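Local coordinates for DisA protein (Sorangium cellulosum, PDB 6CCA), which is a carbon methyltransferase of a polyketide assembly line, probably installing a gem-dimethyl group during disorazol biosynthesis, at residues A[57-68]-A[148-159]. Numbering follows the deposited sequence.
Sequences AFDALERFSEDL and LPAIAPYVRLLW
Leu148 sets its CD1 against the methyl of Ala57, in the turn leading into helix 152-163. Ile151 does more: its CG2 stands over the centre of the Phe58 ring, a CH-pi contact 3.6 Å from the centroid. Its CG1, between the backbone N and the carbonyl carbon (chi1 62°), carries CD1 to 3.6 Å from Ala57 O. Tyr154 then takes the edge of Phe58 on its face, a T-shaped pair with planes at 76°, while its CB meets Leu61 CD2 at 3.7 Å and its OH is hydrogen-bonded to Asn195 OD1. Leu61 forks here, its CD1 passing to Val155 CG2 and Leu158 CD1. Leu158 is a knob in the hole formed by Leu61, Phe64, Ser65 and Leu68; Ser65 OG, 3.5 Å from Leu158 CD1, itself donates a hydrogen bond to Leu61 O. Trp159 closes the row, its CZ3 3.6 Å from Leu68 CD1. Helix segments 57-68 and 152-159 run nearly parallel, their axes 11.0 Å apart at closest approach, at an angle of 10°, and meet through apolar side chains in the helical region beside the methyltransferase sheet. Helix 135-146 packs against Phe64, Val155 and Trp159, and helix 342-346 touches Ser65 and Leu158.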
loop_
_atom_site.group_PDB
_atom_site.type_symbol
_atom_site.label_atom_id
_atom_site.label_comp_id
_atom_site.label_asym_id
_atom_site.label_seq_id
_atom_site.Cartn_x
_atom_site.Cartn_y
_atom_site.Cartn_z
ATOM N N ALA A 57 8.021 14.394 11.425
ATOM C CA ALA A 57 7.159 13.508 12.227
ATOM C C ALA A 57 7.289 12.041 11.773
ATOM O O ALA A 57 7.401 11.147 12.606
ATOM C CB ALA A 57 5.724 13.985 12.232
ATOM N N PHE A 58 7.310 11.817 10.459
ATOM C CA PHE A 58 7.471 10.464 9.943
ATOM C C PHE A 58 8.859 9.939 10.215
ATOM O O PHE A 58 9.026 8.761 10.478
ATOM C CB PHE A 58 7.038 10.387 8.477
ATOM C CG PHE A 58 5.571 10.235 8.338
ATOM C CD1 PHE A 58 4.737 11.344 8.305
ATOM C CD2 PHE A 58 5.004 8.971 8.316
ATOM C CE1 PHE A 58 3.371 11.189 8.268
ATOM C CE2 PHE A 58 3.634 8.818 8.227
ATOM C CZ PHE A 58 2.809 9.898 8.222
ATOM N N ASP A 59 9.877 10.810 10.220
ATOM C CA ASP A 59 11.219 10.371 10.652
ATOM C C ASP A 59 11.210 9.914 12.074
ATOM O O ASP A 59 11.774 8.838 12.401
ATOM C CB ASP A 59 12.309 11.479 10.458
ATOM C CG ASP A 59 12.646 11.767 8.989
ATOM O OD1 ASP A 59 12.265 11.006 8.089
ATOM O OD2 ASP A 59 13.198 12.864 8.756
ATOM N N ALA A 60 10.507 10.640 12.939
ATOM C CA ALA A 60 10.416 10.242 14.321
ATOM C C ALA A 60 9.597 8.968 14.511
ATOM O O ALA A 60 9.881 8.126 15.397
ATOM C CB ALA A 60 9.805 11.359 15.178
ATOM N N LEU A 61 8.582 8.792 13.670
ATOM C CA LEU A 61 7.828 7.521 13.667
ATOM C C LEU A 61 8.734 6.331 13.378
ATOM O O LEU A 61 8.580 5.275 13.979
ATOM C CB LEU A 61 6.619 7.659 12.723
ATOM C CG LEU A 61 5.730 6.441 12.591
ATOM C CD1 LEU A 61 5.020 6.152 13.873
ATOM C CD2 LEU A 61 4.734 6.633 11.511
ATOM N N GLU A 62 9.685 6.498 12.485
ATOM C CA GLU A 62 10.605 5.422 12.157
ATOM C C GLU A 62 11.493 5.033 13.346
ATOM O O GLU A 62 11.680 3.892 13.632
ATOM C CB GLU A 62 11.504 5.795 10.977
ATOM C CG GLU A 62 10.919 5.473 9.639
ATOM C CD GLU A 62 11.294 4.065 9.156
ATOM O OE1 GLU A 62 12.388 3.812 8.627
ATOM O OE2 GLU A 62 10.496 3.246 9.346
ATOM N N ARG A 63 12.053 6.029 13.997
ATOM C CA ARG A 63 12.905 5.804 15.140
ATOM C C ARG A 63 12.106 5.163 16.288
ATOM O O ARG A 63 12.534 4.250 16.874
ATOM C CB ARG A 63 13.584 7.089 15.588
ATOM C CG ARG A 63 14.621 7.666 14.624
ATOM C CD ARG A 63 15.467 6.640 13.852
ATOM N NE ARG A 63 15.132 6.735 12.431
ATOM C CZ ARG A 63 15.222 5.780 11.518
ATOM N NH1 ARG A 63 15.697 4.593 11.757
ATOM N NH2 ARG A 63 14.787 6.054 10.320
ATOM N N PHE A 64 10.935 5.675 16.540
ATOM C CA PHE A 64 10.045 5.087 17.509
ATOM C C PHE A 64 9.788 3.597 17.233
ATOM O O PHE A 64 9.802 2.801 18.121
ATOM C CB PHE A 64 8.765 5.899 17.554
ATOM C CG PHE A 64 7.666 5.290 18.372
ATOM C CD1 PHE A 64 7.737 5.263 19.737
ATOM C CD2 PHE A 64 6.541 4.807 17.772
ATOM C CE1 PHE A 64 6.742 4.725 20.476
ATOM C CE2 PHE A 64 5.520 4.274 18.515
ATOM C CZ PHE A 64 5.624 4.246 19.876
ATOM N N SER A 65 9.559 3.257 15.972
ATOM C CA SER A 65 9.306 1.873 15.624
ATOM C C SER A 65 10.486 0.986 16.032
ATOM O O SER A 65 10.297 -0.113 16.493
ATOM C CB SER A 65 9.017 1.752 14.117
ATOM O OG SER A 65 7.855 2.496 13.766
ATOM N N GLU A 66 11.706 1.469 15.838
ATOM C CA GLU A 66 12.895 0.740 16.234
ATOM C C GLU A 66 12.922 0.449 17.744
ATOM O O GLU A 66 13.176 -0.681 18.158
ATOM C CB GLU A 66 14.130 1.565 15.861
ATOM C CG GLU A 66 14.335 1.637 14.371
ATOM C CD GLU A 66 15.369 2.676 13.961
ATOM O OE1 GLU A 66 15.803 3.506 14.767
ATOM O OE2 GLU A 66 15.741 2.603 12.799
ATOM N N ASP A 67 12.699 1.508 18.527
ATOM C CA ASP A 67 12.667 1.428 19.967
ATOM C C ASP A 67 11.544 0.544 20.519
ATOM O O ASP A 67 11.732 -0.279 21.390
ATOM C CB ASP A 67 12.533 2.812 20.512
ATOM C CG ASP A 67 13.784 3.705 20.191
ATOM O OD1 ASP A 67 14.800 3.218 19.629
ATOM O OD2 ASP A 67 13.656 4.903 20.363
ATOM N N LEU A 68 10.370 0.670 19.904
ATOM C CA LEU A 68 9.210 -0.154 20.229
ATOM C C LEU A 68 9.530 -1.610 19.990
ATOM O O LEU A 68 9.125 -2.469 20.776
ATOM C CB LEU A 68 8.017 0.310 19.320
ATOM C CG LEU A 68 6.635 -0.221 19.735
ATOM C CD1 LEU A 68 6.189 0.152 21.166
ATOM C CD2 LEU A 68 5.649 0.259 18.652
ATOM N N LEU A 148 1.099 14.512 17.590
ATOM C CA LEU A 148 1.313 15.004 16.230
ATOM C C LEU A 148 0.259 14.435 15.297
ATOM O O LEU A 148 0.263 13.247 14.932
ATOM C CB LEU A 148 2.745 14.714 15.810
ATOM C CG LEU A 148 3.802 15.515 16.555
ATOM C CD1 LEU A 148 5.127 14.765 16.457
ATOM C CD2 LEU A 148 3.925 16.899 15.953
ATOM N N PRO A 149 -0.692 15.271 14.870
ATOM C CA PRO A 149 -1.773 14.671 14.091
ATOM C C PRO A 149 -1.433 13.864 12.859
ATOM O O PRO A 149 -2.086 12.883 12.562
ATOM C CB PRO A 149 -2.702 15.880 13.761
ATOM C CG PRO A 149 -2.460 16.809 14.935
ATOM C CD PRO A 149 -0.967 16.691 15.181
ATOM N N ALA A 150 -0.392 14.257 12.136
ATOM C CA ALA A 150 -0.100 13.588 10.886
ATOM C C ALA A 150 0.312 12.146 11.117
ATOM O O ALA A 150 0.143 11.295 10.238
ATOM C CB ALA A 150 0.986 14.344 10.152
ATOM N N ILE A 151 0.912 11.874 12.290
ATOM C CA ILE A 151 1.341 10.522 12.578
ATOM C C ILE A 151 0.451 9.809 13.604
ATOM O O ILE A 151 0.663 8.606 13.891
ATOM C CB ILE A 151 2.825 10.434 12.973
ATOM C CG1 ILE A 151 3.177 11.208 14.255
ATOM C CG2 ILE A 151 3.701 10.744 11.739
ATOM C CD1 ILE A 151 4.563 10.981 14.774
ATOM N N ALA A 152 -0.421 10.569 14.248
ATOM C CA ALA A 152 -1.177 9.994 15.390
ATOM C C ALA A 152 -1.858 8.633 15.084
ATOM O O ALA A 152 -1.790 7.702 15.907
ATOM C CB ALA A 152 -2.179 11.022 15.935
ATOM N N PRO A 153 -2.545 8.478 13.925
ATOM C CA PRO A 153 -3.202 7.174 13.712
ATOM C C PRO A 153 -2.241 6.023 13.487
ATOM O O PRO A 153 -2.561 4.889 13.828
ATOM C CB PRO A 153 -4.050 7.390 12.465
ATOM C CG PRO A 153 -3.450 8.609 11.825
ATOM C CD PRO A 153 -2.953 9.464 12.909
ATOM N N TYR A 154 -1.043 6.349 12.990
ATOM C CA TYR A 154 0.023 5.359 12.838
ATOM C C TYR A 154 0.551 4.954 14.233
ATOM O O TYR A 154 0.736 3.763 14.500
ATOM C CB TYR A 154 1.161 5.909 11.978
ATOM C CG TYR A 154 0.688 6.374 10.598
ATOM C CD1 TYR A 154 0.108 7.631 10.436
ATOM C CD2 TYR A 154 0.831 5.603 9.501
ATOM C CE1 TYR A 154 -0.387 8.060 9.255
ATOM C CE2 TYR A 154 0.324 6.004 8.257
ATOM C CZ TYR A 154 -0.268 7.248 8.131
ATOM O OH TYR A 154 -0.783 7.772 6.936
ATOM N N VAL A 155 0.737 5.933 15.100
ATOM C CA VAL A 155 1.212 5.697 16.474
ATOM C C VAL A 155 0.190 4.804 17.198
ATOM O O VAL A 155 0.522 3.787 17.824
ATOM C CB VAL A 155 1.434 7.008 17.231
ATOM C CG1 VAL A 155 1.711 6.768 18.699
ATOM C CG2 VAL A 155 2.604 7.763 16.605
ATOM N N ARG A 156 -1.076 5.194 17.081
ATOM C CA ARG A 156 -2.173 4.439 17.670
ATOM C C ARG A 156 -2.141 2.978 17.230
ATOM O O ARG A 156 -2.175 2.072 18.063
ATOM C CB ARG A 156 -3.517 5.070 17.301
ATOM C CG ARG A 156 -3.925 6.229 18.194
ATOM C CD ARG A 156 -5.387 6.593 17.993
ATOM N NE ARG A 156 -6.281 5.505 18.381
ATOM C CZ ARG A 156 -7.027 4.812 17.527
ATOM N NH1 ARG A 156 -6.990 5.092 16.231
ATOM N NH2 ARG A 156 -7.812 3.838 17.969
ATOM N N LEU A 157 -2.076 2.751 15.922
ATOM C CA LEU A 157 -2.048 1.395 15.401
ATOM C C LEU A 157 -0.816 0.604 15.938
ATOM O O LEU A 157 -0.921 -0.559 16.273
ATOM C CB LEU A 157 -2.008 1.428 13.874
ATOM C CG LEU A 157 -1.885 0.020 13.268
ATOM C CD1 LEU A 157 -3.021 -0.854 13.764
ATOM C CD2 LEU A 157 -1.891 0.030 11.731
ATOM N N LEU A 158 0.384 1.213 15.881
ATOM C CA LEU A 158 1.574 0.520 16.389
ATOM C C LEU A 158 1.416 0.173 17.850
ATOM O O LEU A 158 1.836 -0.889 18.285
ATOM C CB LEU A 158 2.800 1.379 16.237
ATOM C CG LEU A 158 3.316 1.540 14.829
ATOM C CD1 LEU A 158 4.569 2.343 14.889
ATOM C CD2 LEU A 158 3.696 0.163 14.245
ATOM N N TRP A 159 0.870 1.089 18.641
ATOM C CA TRP A 159 0.652 0.830 20.080
ATOM C C TRP A 159 -0.341 -0.291 20.329
ATOM O O TRP A 159 -0.081 -1.170 21.142
ATOM C CB TRP A 159 0.255 2.109 20.839
ATOM C CG TRP A 159 0.441 1.964 22.322
ATOM C CD1 TRP A 159 -0.543 1.774 23.255
ATOM C CD2 TRP A 159 1.686 1.833 23.012
ATOM N NE1 TRP A 159 0.039 1.603 24.496
ATOM C CE2 TRP A 159 1.396 1.604 24.366
ATOM C CE3 TRP A 159 3.007 1.924 22.612
ATOM C CZ2 TRP A 159 2.386 1.521 25.339
ATOM C CZ3 TRP A 159 3.996 1.785 23.555
ATOM C CH2 TRP A 159 3.682 1.608 24.918
#